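Local coordinates for choline binding protein PCPA (Streptococcus pneumoniae, PDB 4CP6) that is a pneumococcal vaccine antigen, probably held at the cell surface through choline binding, that carries a leucine-rich-repeat domain of undetermined molecular role, at residues H397-L402 / N410-E415; N204-T209 / L239-S244; V230-D235 / K252-T257. One frame throughout, in Å; residues are numbered along the deposited sequence.

Contact 1. Residues H397-L402 / N410-E415; sequences HIKDVL and NDIIVE
Lys399 and Ile412 form the centre of this contact. Lys399 NZ donates a hydrogen bond to Ile412 O at 2.9 Å, approaching at a C=O...N angle of 152° and tilted somewhat out of the carbonyl plane. The aliphatic part of the lysine packs on the way: Lys399 CG meets Ile412 CG2 at 3.7 Å, and Lys399 CD touches Val414 CG2 at 3.8 Å, Lys399 and Val414 crossing at about a right angle. With CG anti to the backbone N (chi1 173°) and every later torsion extended, the ammonium leaves the helix and reaches the strand backbone. Asp411 OD1 lies 6.0 Å from Lys399 NZ, too far for a salt bridge, though its charge may favour the ammonium electrostatically.

One helical turn on, Leu402 CB meets Ile412 CD1 at 3.7 Å. Ile412 is thus shared by both helix residues, its CG2 branch under Lys399 and its CD1 end against Leu402. Leu402 also packs on Phe391 and Val393 of strand 390-393, so the helix lies against two neighbouring strands.

The axes of the short segments, helix 397-402 and strand 412-414, are nearly antiparallel (166°) and 8.9 Å apart at closest approach. Together with strand 390-393 they form a beta-alpha-beta unit, in which strand 412-414 pairs in parallel with 390-393 and ends the sheet.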
loop_
_atom_site.group_PDB
_atom_site.type_symbol
_atom_site.label_atom_id
_atom_site.label_comp_id
_atom_site.label_asym_id
_atom_site.label_seq_id
_atom_site.Cartn_x
_atom_site.Cartn_y
_atom_site.Cartn_z
ATOM N N HIS A 397 -29.832 -1.457 -33.348
ATOM C CA HIS A 397 -30.276 -1.921 -32.026
ATOM C C HIS A 397 -29.323 -1.405 -30.943
ATOM O O HIS A 397 -29.787 -0.886 -29.926
ATOM C CB HIS A 397 -30.401 -3.445 -31.931
ATOM C CG HIS A 397 -30.757 -3.924 -30.554
ATOM N ND1 HIS A 397 -31.928 -3.519 -29.931
ATOM C CD2 HIS A 397 -30.048 -4.692 -29.690
ATOM C CE1 HIS A 397 -31.923 -4.094 -28.739
ATOM N NE2 HIS A 397 -30.814 -4.817 -28.551
ATOM N N ILE A 398 -28.004 -1.510 -31.164
ATOM C CA ILE A 398 -27.071 -0.999 -30.148
ATOM C C ILE A 398 -27.219 0.533 -29.983
ATOM O O ILE A 398 -27.209 1.025 -28.855
ATOM C CB ILE A 398 -25.659 -1.492 -30.436
ATOM C CG1 ILE A 398 -25.634 -3.006 -30.140
ATOM C CG2 ILE A 398 -24.607 -0.736 -29.568
ATOM C CD1 ILE A 398 -24.394 -3.770 -30.673
ATOM N N LYS A 399 -27.481 1.277 -31.085
ATOM C CA LYS A 399 -27.761 2.706 -30.996
ATOM C C LYS A 399 -29.022 2.912 -30.135
ATOM O O LYS A 399 -29.043 3.817 -29.299
ATOM C CB LYS A 399 -27.940 3.298 -32.424
ATOM C CG LYS A 399 -28.409 4.745 -32.437
ATOM C CD LYS A 399 -28.193 5.388 -33.802
ATOM C CE LYS A 399 -28.636 6.830 -33.823
ATOM N NZ LYS A 399 -28.107 7.500 -35.040
ATOM N N ASP A 400 -30.070 2.083 -30.334
ATOM C CA ASP A 400 -31.306 2.208 -29.544
ATOM C C ASP A 400 -31.034 1.979 -28.069
ATOM O O ASP A 400 -31.576 2.677 -27.206
ATOM C CB ASP A 400 -32.385 1.212 -30.014
ATOM C CG ASP A 400 -32.903 1.440 -31.421
ATOM O OD1 ASP A 400 -32.743 2.566 -31.940
ATOM O OD2 ASP A 400 -33.488 0.497 -31.987
ATOM N N VAL A 401 -30.203 0.974 -27.765
ATOM C CA VAL A 401 -29.851 0.698 -26.366
ATOM C C VAL A 401 -29.108 1.911 -25.768
ATOM O O VAL A 401 -29.444 2.383 -24.657
ATOM C CB VAL A 401 -29.014 -0.599 -26.271
ATOM C CG1 VAL A 401 -28.385 -0.727 -24.885
ATOM C CG2 VAL A 401 -29.876 -1.821 -26.604
ATOM N N LEU A 402 -28.137 2.456 -26.491
ATOM C CA LEU A 402 -27.443 3.656 -25.988
ATOM C C LEU A 402 -28.378 4.839 -25.802
ATOM O O LEU A 402 -28.363 5.457 -24.738
ATOM C CB LEU A 402 -26.310 4.077 -26.909
ATOM C CG LEU A 402 -25.049 3.254 -26.853
ATOM C CD1 LEU A 402 -24.085 3.717 -27.923
ATOM C CD2 LEU A 402 -24.356 3.364 -25.450
ATOM N N ASN A 410 -25.619 12.094 -27.007
ATOM C CA ASN A 410 -24.418 11.983 -27.832
ATOM C C ASN A 410 -24.730 11.620 -29.280
ATOM O O ASN A 410 -25.658 10.845 -29.530
ATOM C CB ASN A 410 -23.521 10.867 -27.282
ATOM C CG ASN A 410 -23.131 11.112 -25.852
ATOM O OD1 ASN A 410 -23.953 10.983 -24.954
ATOM N ND2 ASN A 410 -21.891 11.495 -25.616
ATOM N N ASP A 411 -23.880 12.091 -30.205
ATOM C CA ASP A 411 -23.961 11.664 -31.599
ATOM C C ASP A 411 -23.553 10.159 -31.634
ATOM O O ASP A 411 -22.502 9.795 -31.079
ATOM C CB ASP A 411 -22.961 12.493 -32.415
ATOM C CG ASP A 411 -23.007 12.242 -33.900
ATOM O OD1 ASP A 411 -24.066 11.834 -34.389
ATOM O OD2 ASP A 411 -21.987 12.520 -34.574
ATOM N N ILE A 412 -24.397 9.303 -32.226
ATOM C CA ILE A 412 -24.162 7.870 -32.372
ATOM C C ILE A 412 -24.204 7.542 -33.859
ATOM O O ILE A 412 -25.229 7.779 -34.533
ATOM C CB ILE A 412 -25.171 7.009 -31.600
ATOM C CG1 ILE A 412 -25.218 7.410 -30.095
ATOM C CG2 ILE A 412 -24.826 5.523 -31.777
ATOM C CD1 ILE A 412 -26.391 6.866 -29.380
ATOM N N ILE A 413 -23.085 7.006 -34.354
ATOM C CA ILE A 413 -22.908 6.620 -35.763
ATOM C C ILE A 413 -22.952 5.106 -35.892
ATOM O O ILE A 413 -22.174 4.396 -35.227
ATOM C CB ILE A 413 -21.599 7.237 -36.313
ATOM C CG1 ILE A 413 -21.661 8.788 -36.197
ATOM C CG2 ILE A 413 -21.361 6.789 -37.777
ATOM C CD1 ILE A 413 -20.317 9.526 -36.346
ATOM N N VAL A 414 -23.855 4.589 -36.727
ATOM C CA VAL A 414 -23.962 3.153 -36.990
ATOM C C VAL A 414 -23.078 2.869 -38.217
ATOM O O VAL A 414 -23.325 3.405 -39.303
ATOM C CB VAL A 414 -25.426 2.688 -37.220
ATOM C CG1 VAL A 414 -25.487 1.206 -37.569
ATOM C CG2 VAL A 414 -26.290 2.992 -35.996
ATOM N N GLU A 415 -22.057 2.036 -38.050
ATOM C CA GLU A 415 -21.147 1.697 -39.152
ATOM C C GLU A 415 -21.889 0.918 -40.261
ATOM O O GLU A 415 -22.841 0.190 -39.982
ATOM C CB GLU A 415 -19.991 0.843 -38.590
ATOM C CG GLU A 415 -18.847 0.523 -39.549
ATOM C CD GLU A 415 -17.570 -0.033 -38.937
ATOM O OE1 GLU A 415 -17.648 -0.719 -37.890
ATOM O OE2 GLU A 415 -16.487 0.200 -39.526
#

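Contact 2. Residues N204-T209 / L239-S244; sequences NLFRLT and LIYYPS
Phe206 has its CG anti to the carbonyl carbon (chi1 -57°), whereas Tyr241 has its CG anti to the backbone N (chi1 -174°), and these two settings bring the rings together in an offset stack. The ring centroids are 4.7 Å apart and the planes are inclined at 30°. The closest atoms are Phe206 CD2 and Tyr241 CD2 at 3.4 Å, with Phe206 CD2 over one face of the tyrosine. Phe206 CB sits above the centre of the same ring, 3.8 Å from the Tyr241 centroid and almost on the ring normal, a CH-pi contact. Pro243 N covers the opposite face of Tyr241 near its rim, so the phenol is held between the Phe206 side chain and its own following backbone. Leu205 CG in turn lies over the centre of one face of Phe206.

Phe206 belongs to two overlapping beta turns, type I from Asn204 to Arg207 and type II from Phe206 to Thr209. Tyr241 is the second residue of a classic beta bulge, in which Ile240 and Tyr241 both face Leu231. The contact thus packs a loop of the BspA-type leucine-rich-repeat region against the bulged strand 238-241. Val215 of strand 214-217 touches both aromatic side chains.

Beyond the rings, the polar ends meet through water. Water 1 lies 2.7 Å from Thr209 O and also bonds Tyr241 OH. Water 2 lies in the plane of the phenol at its edge, bonding Tyr241 OH and donating to Ser244 OG at 2.8 Å, with a weak bond to Thr209 O. A buried aromatic stack is therefore combined with a hydrated polar margin: Tyr241 OH and Thr209 O, 3.9 Å apart, are bridged by water, and Ser244 N adds a weak bond to the hydroxyl.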
loop_
_atom_site.group_PDB
_atom_site.type_symbol
_atom_site.label_atom_id
_atom_site.label_comp_id
_atom_site.label_asym_id
_atom_site.label_seq_id
_atom_site.Cartn_x
_atom_site.Cartn_y
_atom_site.Cartn_z
ATOM N N ASN A 204 -1.077 -4.333 -1.008
ATOM C CA ASN A 204 -0.917 -2.875 -1.012
ATOM C C ASN A 204 0.208 -2.438 -0.121
ATOM O O ASN A 204 0.108 -1.428 0.578
ATOM C CB ASN A 204 -2.241 -2.207 -0.610
ATOM C CG ASN A 204 -3.352 -2.664 -1.502
ATOM O OD1 ASN A 204 -3.081 -3.124 -2.625
ATOM N ND2 ASN A 204 -4.568 -2.488 -1.043
ATOM N N LEU A 205 1.309 -3.196 -0.163
ATOM C CA LEU A 205 2.422 -2.964 0.743
ATOM C C LEU A 205 2.967 -1.560 0.687
ATOM O O LEU A 205 3.403 -1.040 1.717
ATOM C CB LEU A 205 3.535 -3.980 0.433
ATOM C CG LEU A 205 4.722 -4.024 1.344
ATOM C CD1 LEU A 205 4.326 -4.266 2.800
ATOM C CD2 LEU A 205 5.676 -5.135 0.919
ATOM N N PHE A 206 2.957 -0.974 -0.519
ATOM C CA PHE A 206 3.510 0.346 -0.758
ATOM C C PHE A 206 2.418 1.346 -1.166
ATOM O O PHE A 206 2.720 2.341 -1.824
ATOM C CB PHE A 206 4.573 0.239 -1.854
ATOM C CG PHE A 206 5.661 -0.750 -1.494
ATOM C CD1 PHE A 206 6.612 -0.438 -0.537
ATOM C CD2 PHE A 206 5.757 -1.977 -2.144
ATOM C CE1 PHE A 206 7.618 -1.353 -0.197
ATOM C CE2 PHE A 206 6.771 -2.891 -1.804
ATOM C CZ PHE A 206 7.707 -2.552 -0.852
ATOM N N ARG A 207 1.158 1.103 -0.784
ATOM C CA ARG A 207 0.049 1.946 -1.221
ATOM C C ARG A 207 0.340 3.423 -1.020
ATOM O O ARG A 207 0.668 3.820 0.079
ATOM C CB ARG A 207 -1.225 1.545 -0.473
ATOM C CG ARG A 207 -2.439 2.420 -0.831
ATOM C CD ARG A 207 -3.713 2.000 -0.085
ATOM N NE ARG A 207 -4.800 2.947 -0.366
ATOM C CZ ARG A 207 -5.001 4.109 0.255
ATOM N NH1 ARG A 207 -4.199 4.494 1.234
ATOM N NH2 ARG A 207 -5.991 4.903 -0.118
ATOM N N LEU A 208 0.194 4.242 -2.078
ATOM C CA LEU A 208 0.361 5.703 -2.045
ATOM C C LEU A 208 1.772 6.165 -1.717
ATOM O O LEU A 208 2.007 7.378 -1.604
ATOM C CB LEU A 208 -0.662 6.367 -1.106
ATOM C CG LEU A 208 -2.175 6.209 -1.409
ATOM C CD1 LEU A 208 -2.996 7.232 -0.625
ATOM C CD2 LEU A 208 -2.523 6.337 -2.853
ATOM N N THR A 209 2.741 5.240 -1.659
ATOM C CA THR A 209 4.133 5.643 -1.483
ATOM C C THR A 209 4.662 6.286 -2.793
ATOM O O THR A 209 4.318 5.843 -3.887
ATOM C CB THR A 209 4.941 4.448 -0.999
ATOM O OG1 THR A 209 4.539 4.263 0.358
ATOM C CG2 THR A 209 6.460 4.698 -1.035
ATOM N N LEU A 239 3.284 -9.515 -10.744
ATOM C CA LEU A 239 4.072 -8.302 -10.677
ATOM C C LEU A 239 3.471 -7.582 -9.468
ATOM O O LEU A 239 2.314 -7.129 -9.505
ATOM C CB LEU A 239 3.997 -7.481 -11.982
ATOM C CG LEU A 239 4.991 -6.340 -12.073
ATOM C CD1 LEU A 239 5.146 -5.889 -13.548
ATOM C CD2 LEU A 239 4.603 -5.138 -11.152
ATOM N N ILE A 240 4.243 -7.546 -8.367
ATOM C CA ILE A 240 3.730 -7.023 -7.114
ATOM C C ILE A 240 3.870 -5.505 -7.044
ATOM O O ILE A 240 2.913 -4.823 -6.662
ATOM C CB ILE A 240 4.426 -7.719 -5.922
ATOM C CG1 ILE A 240 4.159 -9.240 -5.971
ATOM C CG2 ILE A 240 3.949 -7.136 -4.557
ATOM C CD1 ILE A 240 5.001 -10.061 -4.985
ATOM N N TYR A 241 5.068 -4.975 -7.341
ATOM C CA TYR A 241 5.248 -3.535 -7.220
ATOM C C TYR A 241 6.285 -3.010 -8.161
ATOM O O TYR A 241 7.431 -3.487 -8.153
ATOM C CB TYR A 241 5.574 -3.132 -5.768
ATOM C CG TYR A 241 5.616 -1.624 -5.608
ATOM C CD1 TYR A 241 4.493 -0.839 -5.884
ATOM C CD2 TYR A 241 6.793 -0.973 -5.239
ATOM C CE1 TYR A 241 4.541 0.549 -5.781
ATOM C CE2 TYR A 241 6.835 0.408 -5.082
ATOM C CZ TYR A 241 5.717 1.168 -5.375
ATOM O OH TYR A 241 5.779 2.546 -5.293
ATOM N N TYR A 242 5.897 -1.984 -8.958
ATOM C CA TYR A 242 6.796 -1.277 -9.853
ATOM C C TYR A 242 7.102 0.046 -9.142
ATOM O O TYR A 242 6.193 0.879 -8.963
ATOM C CB TYR A 242 6.086 -1.039 -11.169
ATOM C CG TYR A 242 7.012 -0.481 -12.234
ATOM C CD1 TYR A 242 7.294 0.882 -12.297
ATOM C CD2 TYR A 242 7.537 -1.304 -13.225
ATOM C CE1 TYR A 242 8.104 1.406 -13.303
ATOM C CE2 TYR A 242 8.341 -0.788 -14.240
ATOM C CZ TYR A 242 8.635 0.559 -14.261
ATOM O OH TYR A 242 9.396 1.062 -15.290
ATOM N N PRO A 243 8.355 0.288 -8.707
ATOM C CA PRO A 243 8.632 1.520 -7.939
ATOM C C PRO A 243 8.203 2.793 -8.632
ATOM O O PRO A 243 8.507 2.956 -9.807
ATOM C CB PRO A 243 10.139 1.466 -7.691
ATOM C CG PRO A 243 10.426 -0.028 -7.679
ATOM C CD PRO A 243 9.536 -0.586 -8.786
ATOM N N SER A 244 7.506 3.693 -7.910
ATOM C CA SER A 244 6.967 4.892 -8.533
ATOM C C SER A 244 8.044 5.766 -9.141
ATOM O O SER A 244 7.761 6.513 -10.098
ATOM C CB SER A 244 6.121 5.709 -7.558
ATOM O OG SER A 244 6.896 6.317 -6.531
HETATM O O HOH W 1 3.342 3.601 -5.051
HETATM O O HOH W 2 7.272 4.641 -4.336
#

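Contact 3. Residues V230-D235 / K252-T257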
loop_
_atom_site.group_PDB
_atom_site.type_symbol
_atom_site.label_atom_id
_atom_site.label_comp_id
_atom_site.label_asym_id
_atom_site.label_seq_id
_atom_site.Cartn_x
_atom_site.Cartn_y
_atom_site.Cartn_z
ATOM N N VAL A 230 12.047 -3.987 -9.850
ATOM C CA VAL A 230 10.608 -4.325 -9.858
ATOM C C VAL A 230 10.395 -5.594 -9.065
ATOM O O VAL A 230 11.091 -6.584 -9.303
ATOM C CB VAL A 230 10.068 -4.472 -11.302
ATOM C CG1 VAL A 230 8.563 -4.724 -11.303
ATOM C CG2 VAL A 230 10.373 -3.212 -12.113
ATOM N N LEU A 231 9.445 -5.571 -8.121
ATOM C CA LEU A 231 9.171 -6.714 -7.261
ATOM C C LEU A 231 8.141 -7.656 -7.868
ATOM O O LEU A 231 7.039 -7.227 -8.215
ATOM C CB LEU A 231 8.707 -6.209 -5.892
ATOM C CG LEU A 231 8.333 -7.253 -4.853
ATOM C CD1 LEU A 231 9.554 -8.048 -4.375
ATOM C CD2 LEU A 231 7.699 -6.560 -3.648
ATOM N N PHE A 232 8.489 -8.951 -7.962
ATOM C CA PHE A 232 7.653 -10.014 -8.461
ATOM C C PHE A 232 7.619 -11.157 -7.459
ATOM O O PHE A 232 8.510 -11.287 -6.607
ATOM C CB PHE A 232 8.293 -10.613 -9.730
ATOM C CG PHE A 232 8.239 -9.768 -10.980
ATOM C CD1 PHE A 232 9.200 -8.797 -11.219
ATOM C CD2 PHE A 232 7.205 -9.920 -11.890
ATOM C CE1 PHE A 232 9.167 -8.035 -12.388
ATOM C CE2 PHE A 232 7.171 -9.155 -13.058
ATOM C CZ PHE A 232 8.142 -8.200 -13.282
ATOM N N SER A 233 6.673 -12.057 -7.649
ATOM C CA SER A 233 6.754 -13.373 -7.013
ATOM C C SER A 233 7.957 -14.089 -7.681
ATOM O O SER A 233 8.329 -13.767 -8.815
ATOM C CB SER A 233 5.494 -14.188 -7.258
ATOM O OG SER A 233 5.196 -14.323 -8.647
ATOM N N LYS A 234 8.590 -15.046 -6.977
ATOM C CA LYS A 234 9.749 -15.739 -7.530
ATOM C C LYS A 234 9.492 -16.319 -8.942
ATOM O O LYS A 234 10.357 -16.218 -9.824
ATOM C CB LYS A 234 10.159 -16.839 -6.540
ATOM C CG LYS A 234 11.398 -17.616 -6.949
ATOM C CD LYS A 234 12.652 -16.884 -6.629
ATOM C CE LYS A 234 13.840 -17.777 -6.880
ATOM N NZ LYS A 234 15.102 -17.078 -6.563
ATOM N N ASP A 235 8.287 -16.855 -9.161
ATOM C CA ASP A 235 7.923 -17.445 -10.464
ATOM C C ASP A 235 7.506 -16.409 -11.537
ATOM O O ASP A 235 7.201 -16.800 -12.673
ATOM C CB ASP A 235 6.847 -18.523 -10.274
ATOM C CG ASP A 235 5.487 -18.038 -9.757
ATOM O OD1 ASP A 235 5.235 -16.809 -9.774
ATOM O OD2 ASP A 235 4.682 -18.881 -9.321
ATOM N N LYS A 252 8.203 -3.424 -20.547
ATOM C CA LYS A 252 7.477 -4.570 -21.014
ATOM C C LYS A 252 7.409 -5.584 -19.871
ATOM O O LYS A 252 8.446 -5.975 -19.350
ATOM C CB LYS A 252 8.169 -5.234 -22.224
ATOM C CG LYS A 252 8.268 -4.320 -23.438
ATOM C CD LYS A 252 8.951 -5.022 -24.617
ATOM C CE LYS A 252 9.434 -4.012 -25.626
ATOM N NZ LYS A 252 10.869 -4.229 -25.949
ATOM N N THR A 253 6.204 -6.011 -19.471
ATOM C CA THR A 253 6.113 -7.042 -18.437
ATOM C C THR A 253 6.657 -8.356 -19.019
ATOM O O THR A 253 6.511 -8.654 -20.219
ATOM C CB THR A 253 4.678 -7.193 -17.937
ATOM O OG1 THR A 253 3.807 -7.462 -19.060
ATOM C CG2 THR A 253 4.211 -5.986 -17.174
ATOM N N PRO A 254 7.257 -9.198 -18.157
ATOM C CA PRO A 254 7.787 -10.483 -18.654
ATOM C C PRO A 254 6.698 -11.429 -19.108
ATOM O O PRO A 254 5.538 -11.316 -18.704
ATOM C CB PRO A 254 8.557 -11.049 -17.450
ATOM C CG PRO A 254 8.037 -10.324 -16.254
ATOM C CD PRO A 254 7.529 -8.979 -16.722
ATOM N N LYS A 255 7.059 -12.376 -19.998
ATOM C CA LYS A 255 6.099 -13.298 -20.576
ATOM C C LYS A 255 5.333 -14.163 -19.560
ATOM O O LYS A 255 4.230 -14.610 -19.859
ATOM C CB LYS A 255 6.773 -14.191 -21.643
ATOM C CG LYS A 255 7.859 -15.125 -21.096
ATOM C CD LYS A 255 8.296 -16.124 -22.169
ATOM C CE LYS A 255 9.264 -17.141 -21.626
ATOM N NZ LYS A 255 9.680 -18.105 -22.681
ATOM N N GLU A 256 5.914 -14.380 -18.359
ATOM C CA GLU A 256 5.308 -15.213 -17.320
ATOM C C GLU A 256 4.216 -14.502 -16.545
ATOM O O GLU A 256 3.496 -15.166 -15.836
ATOM C CB GLU A 256 6.375 -15.622 -16.283
ATOM C CG GLU A 256 7.494 -16.515 -16.821
ATOM C CD GLU A 256 8.691 -15.795 -17.418
ATOM O OE1 GLU A 256 8.744 -14.545 -17.351
ATOM O OE2 GLU A 256 9.597 -16.493 -17.933
ATOM N N THR A 257 4.120 -13.157 -16.648
ATOM C CA THR A 257 3.158 -12.422 -15.824
ATOM C C THR A 257 1.728 -12.858 -16.047
ATOM O O THR A 257 1.274 -12.899 -17.198
ATOM C CB THR A 257 3.308 -10.917 -16.008
ATOM O OG1 THR A 257 4.671 -10.538 -16.188
ATOM C CG2 THR A 257 2.697 -10.129 -14.868
#
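An apolar contact between Phe232 and Pro254 joins the beta hairpin of strands 230-233 and 238-241 to the loop between strands 250-252 and 259-260, where a type I beta turn runs from Pro254 to Thr257. The two side chains approach from opposite directions. Phe232 CE2 lies 3.5 Å from Pro254 CG, and Phe232 CZ is 3.6 Å from Pro254 CD, so the CE2-CZ side of the phenyl ring is set against the CG-CD side of the pyrrolidine, obliquely to the phenyl plane. The CG of Phe232, anti to its carbonyl carbon at chi1 -72°, sends the ring out from the strand toward the turn. Thr257 OG1 stands at the edge of this ring, near its plane and 4.2 Å from Phe232 CE2, a looser approach.

The ring also touches Leu239 and Tyr251, while Lys236 makes a cation-pi interaction with it. At the more exposed end of the contact, Asp235 O meets Glu256 CB at 3.9 Å. Glu256 also touches Lys236, so this lysine lies close to both ends of the contact.

Each segment has polar bonds of its own. In 230-235, Ser233 OG donates to Asp235 OD1 at 2.7 Å, nearly along the carboxylate C-O axis; OD1 also bonds Thr237 OG1, and Ser233 OG bonds Gln238 N, tying together the bend that leads to strand 238-241. In 252-257, the turn is closed at Pro254 O, which accepts from Thr257 N at 3.1 Å and from Thr257 OG1 at 2.8 Å, both donors reaching the oxygen from the same face of the carbonyl plane.

How the contacts relate
Contacts 2 and 3 are neighbours, their centres 14 Å apart, and they share a sheet: strand 230-233 of contact 3 pairs antiparallel with strand 238-241 of contact 2. Probable hydrogen bonds join them, Ile240 N to Leu231 O at 2.8 Å and Tyr241 O to Leu231 N at 2.9 Å, while Tyr242 packs on Val230. Their segments alternate along the chain, so the two contacts cross in sequence and meet in one sheet. Contact 1 closes the far C-terminal end, about 40 Å from contact 2 and 41 Å from contact 3 between centres, touching neither; its relation to them is through the intervening elongated repeat structure.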